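Local coordinates for protein ribokinase (Cryptococcus neoformans var. grubii serotype A, PDB 6CW5) that probably phosphorylates D-ribose at O-5, using ATP and magnesium, to give D-ribose 5-phosphate for nucleotide synthesis and the pentose phosphate pathway, at residues C15-S20 / N54-V59; W78-L83 / L93-D98. All blocks are in the same frame, centred on the assembly; numbering follows the deposited sequence.

The two contacts are worked examples of one theme, a helix laid on a strand of the same large, mostly parallel sheet, at different depths. Contact 1 sets helix 51-61 against inner strand 15-18; every touching residue is buried and apolar, and the closest pair is methyl against methyl. Contact 2 sets helix 77-85 against strand 93-96, outermost within the chain, where a lysine stem does much of the covering and its ammonium group turns to a carboxylate. Both lean on strand 66-73, which lies between the two strands. The helices also meet, F57 CD1 lying 4.3 Å from L83 CD2. Contact 1 holds N54 of the predicted ribose site; contact 2 nears it through L83 but opens to solvent at I95.

Contact 1 (C15-S20 / N54-V59); sequences CLVRGS and NQAFAV
V17 and A56 pack methyl against methyl at the centre of this wholly apolar meeting between strand 15-18 and helix 51-61, with C15 and V59 forming a slacker second pair. No hydrogen bond crosses between the segments. Within segment 54-59 the first residues are N54 and Q55, whose side-chain amides turn to polar partners: N54 ND2 and Q55 NE2 each hydrogen-bond to the carboxylate of D281, the predicted proton acceptor, and N54 itself belongs to the predicted ribose-binding residues. Q55 is held further by Q144.

Next comes A56, the point of nearest packing. Its CB lies 3.8 Å from V17 CG2, and V17 CG2 is also 4.0 Å from A56 CA, so the methyl rests against both CA and CB of the alanine. The valine has CG1 anti to its nitrogen (chi1 -177°), which turns CG2, placed beside that nitrogen, to the helix. With so small a residue here the backbones come close, V17 CA and A56 CA being 6.2 Å apart.

The topology is a beta-alpha-beta crossover of the ribokinase (PfkB) fold: strand 15-18 and the next core strand, 66-73, are parallel neighbours, helix 51-61 joins them over the sheet, and the lid strands 22-29 and 43-49 are inserted before the helix.

One turn beyond A56, V59 points its CB toward the strand. V59 CG1 approaches C15 CB at 4.5 Å, a looser fit, and the backbones have separated, with 8.2 Å between C15 CA and V59 CA. M292 of helix 279-292 touches both side chains, while V66 of strand 66-73 touches both V59 and V17.

Contact 2 (W78-L83 / L93-D98); sequences WVKEML and LKIVKD
L93 sends its CD2 methyl between two residues one helical turn apart, K80 and L83, and the tight part of the packing gathers there. L93 CD2 is 3.7 Å from K80 CG and 3.9 Å from K80 CB, the two side chains sliding past each other in opposite directions. On the L83 side the same methyl meets L83 CD1 at 4.0 Å, these side chains crossing at about a right angle. L83 continues inward to L68 of strand 66-73, and its side chain also comes near A53, one of the predicted ribose-binding residues.

The three elements here, strand 66-73, helix 77-85 and strand 93-96, make a classical beta-alpha-beta unit, in which the helix links two neighbouring parallel strands and runs back across one face of the sheet. The short segments fit that description: the helix and strand axes pass 10.6 Å apart, and their directions differ by 164°, close to antiparallel.

Toward the solvent side the packing thins. Beyond L93 along the strand, exposed I95 meets the lysine chiefly through its terminal methyl, I95 CD1 lying 4.1 Å from K80 CD, where the two side chains cross nearly at right angles. K80 reaches this far because its chain stays extended from chi1 (-176°) through chi3, laying CB, CG and CD along the side chains of L93 and I95. At chi4 (-68°) it bends, and NZ makes a salt bridge with E84, one turn further along the helix. K94, between L93 and I95, has its CB directed away from the helix, and its NZ forms a salt bridge with D69.

Contact 1 (C15-S20 / N54-V59)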
ATOM      1  N   CYS A  15      -7.905   6.369 -19.042  1.00 25.45           N
ATOM      2  CA  CYS A  15      -8.025   6.515 -17.599  1.00 24.12           C
ATOM      3  C   CYS A  15      -7.893   5.168 -16.913  1.00 25.87           C
ATOM      4  O   CYS A  15      -8.537   4.196 -17.311  1.00 26.54           O
ATOM      5  CB  CYS A  15      -9.369   7.134 -17.228  1.00 26.40           C
ATOM      6  SG  CYS A  15      -9.559   7.401 -15.459  1.00 28.13           S
ATOM      7  N   LEU A  16      -7.093   5.118 -15.862  1.00 21.79           N
ATOM      8  CA  LEU A  16      -7.090   3.965 -14.976  1.00 18.27           C
ATOM      9  C   LEU A  16      -7.841   4.353 -13.714  1.00 20.92           C
ATOM     10  O   LEU A  16      -7.538   5.398 -13.108  1.00 21.93           O
ATOM     11  CB  LEU A  16      -5.669   3.539 -14.619  1.00 19.47           C
ATOM     12  CG  LEU A  16      -5.547   2.395 -13.608  1.00 21.11           C
ATOM     13  CD1 LEU A  16      -6.092   1.069 -14.147  1.00 24.91           C
ATOM     14  CD2 LEU A  16      -4.065   2.277 -13.267  1.00 26.64           C
ATOM     15  N   VAL A  17      -8.848   3.565 -13.364  1.00 20.17           N
ATOM     16  CA  VAL A  17      -9.536   3.685 -12.075  1.00 18.56           C
ATOM     17  C   VAL A  17      -8.973   2.611 -11.166  1.00 21.45           C
ATOM     18  O   VAL A  17      -9.141   1.415 -11.421  1.00 21.18           O
ATOM     19  CB  VAL A  17     -11.061   3.541 -12.210  1.00 19.59           C
ATOM     20  CG1 VAL A  17     -11.750   3.745 -10.838  1.00 20.19           C
ATOM     21  CG2 VAL A  17     -11.607   4.520 -13.264  1.00 22.62           C
ATOM     22  N   ARG A  18      -8.294   3.020 -10.100  1.00 18.72           N
ATOM     23  CA  ARG A  18      -7.833   2.073  -9.098  1.00 20.15           C
ATOM     24  C   ARG A  18      -8.810   2.219  -7.940  1.00 17.06           C
ATOM     25  O   ARG A  18      -8.801   3.241  -7.239  1.00 18.01           O
ATOM     26  CB  ARG A  18      -6.398   2.357  -8.672  1.00 21.78           C
ATOM     27  CG  ARG A  18      -5.914   1.543  -7.471  1.00 21.70           C
ATOM     28  CD  ARG A  18      -5.858   0.033  -7.715  1.00 18.41           C
ATOM     29  NE  ARG A  18      -5.497  -0.649  -6.466  1.00 17.48           N
ATOM     30  CZ  ARG A  18      -6.340  -1.395  -5.756  1.00 21.86           C
ATOM     31  NH1 ARG A  18      -7.564  -1.652  -6.216  1.00 17.74           N
ATOM     32  NH2 ARG A  18      -5.940  -1.919  -4.600  1.00 18.30           N
ATOM     33  N   GLY A  19      -9.699   1.245  -7.771  1.00 19.55           N
ATOM     34  CA  GLY A  19     -10.747   1.475  -6.787  1.00 19.78           C
ATOM     35  C   GLY A  19     -11.638   0.270  -6.601  1.00 21.20           C
ATOM     36  O   GLY A  19     -11.313  -0.845  -6.994  1.00 19.65           O
ATOM     37  N   SER A  20     -12.774   0.524  -5.991  1.00 19.62           N
ATOM     38  CA  SER A  20     -13.610  -0.523  -5.414  1.00 18.21           C
ATOM     39  C   SER A  20     -14.729  -0.946  -6.348  1.00 19.13           C
ATOM     40  O   SER A  20     -15.182  -0.180  -7.203  1.00 18.67           O
ATOM     41  CB  SER A  20     -14.222   0.016  -4.117  1.00 19.05           C
ATOM     42  OG  SER A  20     -14.942   1.212  -4.407  1.00 19.58           O
ATOM     43  N   ASN A  54     -18.566   2.611 -10.152  1.00 22.05           N
ATOM     44  CA  ASN A  54     -19.475   3.694 -10.539  1.00 21.78           C
ATOM     45  C   ASN A  54     -18.749   4.726 -11.384  1.00 25.26           C
ATOM     46  O   ASN A  54     -19.256   5.180 -12.420  1.00 27.02           O
ATOM     47  CB  ASN A  54     -20.052   4.417  -9.307  1.00 26.02           C
ATOM     48  CG  ASN A  54     -21.096   3.620  -8.560  1.00 31.42           C
ATOM     49  OD1 ASN A  54     -21.611   2.630  -9.054  1.00 25.14           O
ATOM     50  ND2 ASN A  54     -21.420   4.070  -7.348  1.00 26.87           N
ATOM     51  N   GLN A  55     -17.577   5.152 -10.912  1.00 23.58           N
ATOM     52  CA  GLN A  55     -16.842   6.198 -11.614  1.00 22.49           C
ATOM     53  C   GLN A  55     -16.288   5.673 -12.940  1.00 26.29           C
ATOM     54  O   GLN A  55     -16.318   6.383 -13.947  1.00 26.96           O
ATOM     55  CB  GLN A  55     -15.741   6.760 -10.702  1.00 19.15           C
ATOM     56  CG  GLN A  55     -16.352   7.600  -9.586  1.00 20.77           C
ATOM     57  CD  GLN A  55     -15.349   8.203  -8.578  1.00 24.11           C
ATOM     58  OE1 GLN A  55     -14.147   8.291  -8.826  1.00 27.30           O
ATOM     59  NE2 GLN A  55     -15.872   8.585  -7.414  1.00 28.49           N
ATOM     60  N   ALA A  56     -15.841   4.414 -12.979  1.00 23.33           N
ATOM     61  CA  ALA A  56     -15.377   3.849 -14.251  1.00 25.36           C
ATOM     62  C   ALA A  56     -16.521   3.755 -15.253  1.00 27.03           C
ATOM     63  O   ALA A  56     -16.353   4.052 -16.446  1.00 25.87           O
ATOM     64  CB  ALA A  56     -14.763   2.462 -14.025  1.00 27.56           C
ATOM     65  N   PHE A  57     -17.676   3.292 -14.786  1.00 24.35           N
ATOM     66  CA  PHE A  57     -18.862   3.200 -15.626  1.00 27.52           C
ATOM     67  C   PHE A  57     -19.224   4.559 -16.217  1.00 30.64           C
ATOM     68  O   PHE A  57     -19.638   4.656 -17.380  1.00 27.86           O
ATOM     69  CB  PHE A  57     -20.013   2.658 -14.779  1.00 28.91           C
ATOM     70  CG  PHE A  57     -21.124   2.092 -15.576  1.00 40.78           C
ATOM     71  CD1 PHE A  57     -21.032   0.809 -16.097  1.00 45.32           C
ATOM     72  CD2 PHE A  57     -22.271   2.838 -15.814  1.00 44.28           C
ATOM     73  CE1 PHE A  57     -22.085   0.273 -16.829  1.00 48.89           C
ATOM     74  CE2 PHE A  57     -23.312   2.313 -16.565  1.00 45.70           C
ATOM     75  CZ  PHE A  57     -23.221   1.029 -17.067  1.00 48.30           C
ATOM     76  N   ALA A  58     -19.101   5.618 -15.413  1.00 24.19           N
ATOM     77  CA  ALA A  58     -19.427   6.957 -15.892  1.00 25.69           C
ATOM     78  C   ALA A  58     -18.400   7.455 -16.895  1.00 22.83           C
ATOM     79  O   ALA A  58     -18.766   8.093 -17.884  1.00 27.43           O
ATOM     80  CB  ALA A  58     -19.547   7.926 -14.709  1.00 25.01           C
ATOM     81  N   VAL A  59     -17.112   7.168 -16.676  1.00 21.86           N
ATOM     82  CA  VAL A  59     -16.123   7.542 -17.691  1.00 29.09           C
ATOM     83  C   VAL A  59     -16.489   6.893 -19.012  1.00 28.59           C
ATOM     84  O   VAL A  59     -16.518   7.541 -20.060  1.00 28.96           O
ATOM     85  CB  VAL A  59     -14.692   7.160 -17.254  1.00 24.77           C
ATOM     86  CG1 VAL A  59     -13.694   7.462 -18.389  1.00 25.45           C
ATOM     87  CG2 VAL A  59     -14.280   7.916 -15.995  1.00 25.27           C
TER

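Contact 2 (W78-L83 / L93-D98)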
ATOM      1  N   TRP A  78     -21.232 -10.807 -12.176  1.00 31.22           N
ATOM      2  CA  TRP A  78     -22.273 -10.095 -12.917  1.00 32.69           C
ATOM      3  C   TRP A  78     -22.004  -8.591 -12.973  1.00 33.14           C
ATOM      4  O   TRP A  78     -22.401  -7.925 -13.937  1.00 34.61           O
ATOM      5  CB  TRP A  78     -23.653 -10.394 -12.312  1.00 35.66           C
ATOM      6  CG  TRP A  78     -23.833  -9.885 -10.895  1.00 37.21           C
ATOM      7  CD1 TRP A  78     -23.491 -10.525  -9.746  1.00 39.85           C
ATOM      8  CD2 TRP A  78     -24.407  -8.631 -10.499  1.00 35.98           C
ATOM      9  NE1 TRP A  78     -23.815  -9.750  -8.655  1.00 34.13           N
ATOM     10  CE2 TRP A  78     -24.383  -8.584  -9.093  1.00 37.09           C
ATOM     11  CE3 TRP A  78     -24.950  -7.550 -11.197  1.00 38.45           C
ATOM     12  CZ2 TRP A  78     -24.875  -7.491  -8.368  1.00 35.71           C
ATOM     13  CZ3 TRP A  78     -25.448  -6.470 -10.472  1.00 34.70           C
ATOM     14  CH2 TRP A  78     -25.408  -6.456  -9.079  1.00 31.82           C
ATOM     15  N   VAL A  79     -21.312  -8.042 -11.974  1.00 28.69           N
ATOM     16  CA  VAL A  79     -20.904  -6.638 -12.036  1.00 26.25           C
ATOM     17  C   VAL A  79     -19.756  -6.465 -13.022  1.00 29.44           C
ATOM     18  O   VAL A  79     -19.725  -5.505 -13.800  1.00 28.19           O
ATOM     19  CB  VAL A  79     -20.517  -6.125 -10.641  1.00 27.27           C
ATOM     20  CG1 VAL A  79     -20.163  -4.624 -10.693  1.00 26.23           C
ATOM     21  CG2 VAL A  79     -21.646  -6.403  -9.628  1.00 27.27           C
ATOM     22  N   LYS A  80     -18.785  -7.382 -12.993  1.00 29.61           N
ATOM     23  CA  LYS A  80     -17.714  -7.360 -13.990  1.00 32.04           C
ATOM     24  C   LYS A  80     -18.287  -7.421 -15.404  1.00 32.60           C
ATOM     25  O   LYS A  80     -17.803  -6.735 -16.315  1.00 34.67           O
ATOM     26  CB  LYS A  80     -16.753  -8.528 -13.743  1.00 29.27           C
ATOM     27  CG  LYS A  80     -15.519  -8.566 -14.668  1.00 37.16           C
ATOM     28  CD  LYS A  80     -14.518  -9.631 -14.223  1.00 36.97           C
ATOM     29  CE  LYS A  80     -13.453  -9.905 -15.306  1.00 36.93           C
ATOM     30  NZ  LYS A  80     -14.009 -10.562 -16.494  1.00 38.99           N
ATOM     31  N   GLU A  81     -19.333  -8.218 -15.604  1.00 28.71           N
ATOM     32  CA  GLU A  81     -19.921  -8.333 -16.939  1.00 31.68           C
ATOM     33  C   GLU A  81     -20.666  -7.065 -17.341  1.00 34.55           C
ATOM     34  O   GLU A  81     -20.681  -6.710 -18.525  1.00 40.15           O
ATOM     35  CB  GLU A  81     -20.847  -9.545 -16.983  1.00 34.53           C
ATOM     36  CG  GLU A  81     -20.107 -10.815 -16.659  1.00 39.05           C
ATOM     37  CD  GLU A  81     -20.988 -12.032 -16.697  1.00 49.35           C
ATOM     38  OE1 GLU A  81     -22.192 -11.911 -16.385  1.00 57.04           O
ATOM     39  OE2 GLU A  81     -20.468 -13.109 -17.053  1.00 47.69           O
ATOM     40  N   MET A  82     -21.303  -6.383 -16.382  1.00 37.23           N
ATOM     41  CA  MET A  82     -21.922  -5.090 -16.672  1.00 31.59           C
ATOM     42  C   MET A  82     -20.872  -4.070 -17.076  1.00 32.45           C
ATOM     43  O   MET A  82     -21.054  -3.315 -18.040  1.00 33.79           O
ATOM     44  CB  MET A  82     -22.684  -4.568 -15.451  1.00 36.64           C
ATOM     45  CG  MET A  82     -23.972  -5.268 -15.111  1.00 52.52           C
ATOM     46  SD  MET A  82     -24.773  -4.432 -13.715  1.00 58.81           S
ATOM     47  CE  MET A  82     -24.960  -2.773 -14.373  1.00 49.07           C
ATOM     48  N   LEU A  83     -19.780  -4.008 -16.318  1.00 28.22           N
ATOM     49  CA  LEU A  83     -18.694  -3.092 -16.656  1.00 29.94           C
ATOM     50  C   LEU A  83     -18.184  -3.364 -18.062  1.00 29.69           C
ATOM     51  O   LEU A  83     -18.026  -2.444 -18.874  1.00 32.69           O
ATOM     52  CB  LEU A  83     -17.567  -3.239 -15.633  1.00 28.31           C
ATOM     53  CG  LEU A  83     -17.832  -2.664 -14.248  1.00 30.99           C
ATOM     54  CD1 LEU A  83     -16.863  -3.296 -13.235  1.00 29.97           C
ATOM     55  CD2 LEU A  83     -17.693  -1.126 -14.281  1.00 27.65           C
ATOM     56  N   LEU A  93      -9.221  -6.471 -13.192  1.00 24.01           N
ATOM     57  CA  LEU A  93     -10.272  -6.674 -12.190  1.00 22.93           C
ATOM     58  C   LEU A  93     -10.218  -8.153 -11.816  1.00 25.55           C
ATOM     59  O   LEU A  93     -10.728  -9.022 -12.539  1.00 28.66           O
ATOM     60  CB  LEU A  93     -11.639  -6.241 -12.709  1.00 23.39           C
ATOM     61  CG  LEU A  93     -12.788  -6.412 -11.701  1.00 25.91           C
ATOM     62  CD1 LEU A  93     -12.531  -5.584 -10.447  1.00 28.34           C
ATOM     63  CD2 LEU A  93     -14.109  -6.022 -12.317  1.00 29.41           C
ATOM     64  N   LYS A  94      -9.556  -8.431 -10.695  1.00 20.69           N
ATOM     65  CA  LYS A  94      -9.220  -9.782 -10.307  1.00 24.93           C
ATOM     66  C   LYS A  94     -10.425 -10.443  -9.659  1.00 26.27           C
ATOM     67  O   LYS A  94     -11.181  -9.797  -8.936  1.00 24.75           O
ATOM     68  CB  LYS A  94      -8.034  -9.768  -9.339  1.00 25.03           C
ATOM     69  CG  LYS A  94      -6.724  -9.279 -10.032  1.00 31.19           C
ATOM     70  CD  LYS A  94      -5.691  -8.712  -9.064  1.00 32.56           C
ATOM     71  CE  LYS A  94      -6.029  -7.297  -8.593  1.00 29.65           C
ATOM     72  NZ  LYS A  94      -5.895  -6.232  -9.636  1.00 27.10           N
ATOM     73  N   ILE A  95     -10.583 -11.743  -9.911  1.00 29.73           N
ATOM     74  CA  ILE A  95     -11.619 -12.540  -9.269  1.00 29.05           C
ATOM     75  C   ILE A  95     -10.939 -13.408  -8.222  1.00 27.82           C
ATOM     76  O   ILE A  95     -10.096 -14.256  -8.554  1.00 29.51           O
ATOM     77  CB  ILE A  95     -12.381 -13.391 -10.291  1.00 35.62           C
ATOM     78  CG1 ILE A  95     -13.030 -12.481 -11.346  1.00 33.27           C
ATOM     79  CG2 ILE A  95     -13.418 -14.234  -9.585  1.00 37.13           C
ATOM     80  CD1 ILE A  95     -13.579 -13.243 -12.562  1.00 41.13           C
ATOM     81  N   VAL A  96     -11.323 -13.230  -6.968  1.00 26.33           N
ATOM     82  CA  VAL A  96     -10.604 -13.806  -5.838  1.00 29.98           C
ATOM     83  C   VAL A  96     -11.380 -15.002  -5.332  1.00 31.40           C
ATOM     84  O   VAL A  96     -12.538 -14.864  -4.932  1.00 28.66           O
ATOM     85  CB  VAL A  96     -10.416 -12.782  -4.711  1.00 34.89           C
ATOM     86  CG1 VAL A  96      -9.572 -13.379  -3.603  1.00 38.50           C
ATOM     87  CG2 VAL A  96      -9.775 -11.528  -5.262  1.00 39.36           C
ATOM     88  N   LYS A  97     -10.729 -16.158  -5.325  1.00 31.64           N
ATOM     89  CA  LYS A  97     -11.337 -17.362  -4.798  1.00 37.36           C
ATOM     90  C   LYS A  97     -11.512 -17.260  -3.286  1.00 38.93           C
ATOM     91  O   LYS A  97     -10.666 -16.700  -2.583  1.00 39.67           O
ATOM     92  CB  LYS A  97     -10.471 -18.570  -5.152  1.00 43.03           C
ATOM     93  N   ASP A  98     -12.613 -17.814  -2.783  1.00 39.59           N
ATOM     94  CA  ASP A  98     -12.886 -17.833  -1.348  1.00 48.69           C
ATOM     95  C   ASP A  98     -12.953 -16.422  -0.755  1.00 38.26           C
ATOM     96  O   ASP A  98     -12.669 -16.227   0.428  1.00 41.82           O
ATOM     97  CB  ASP A  98     -11.846 -18.662  -0.587  1.00 57.65           C
ATOM     98  CG  ASP A  98     -11.745 -20.084  -1.087  1.00 68.28           C
ATOM     99  OD1 ASP A  98     -12.772 -20.648  -1.524  1.00 71.43           O
ATOM    100  OD2 ASP A  98     -10.631 -20.643  -1.033  1.00 73.31           O
TER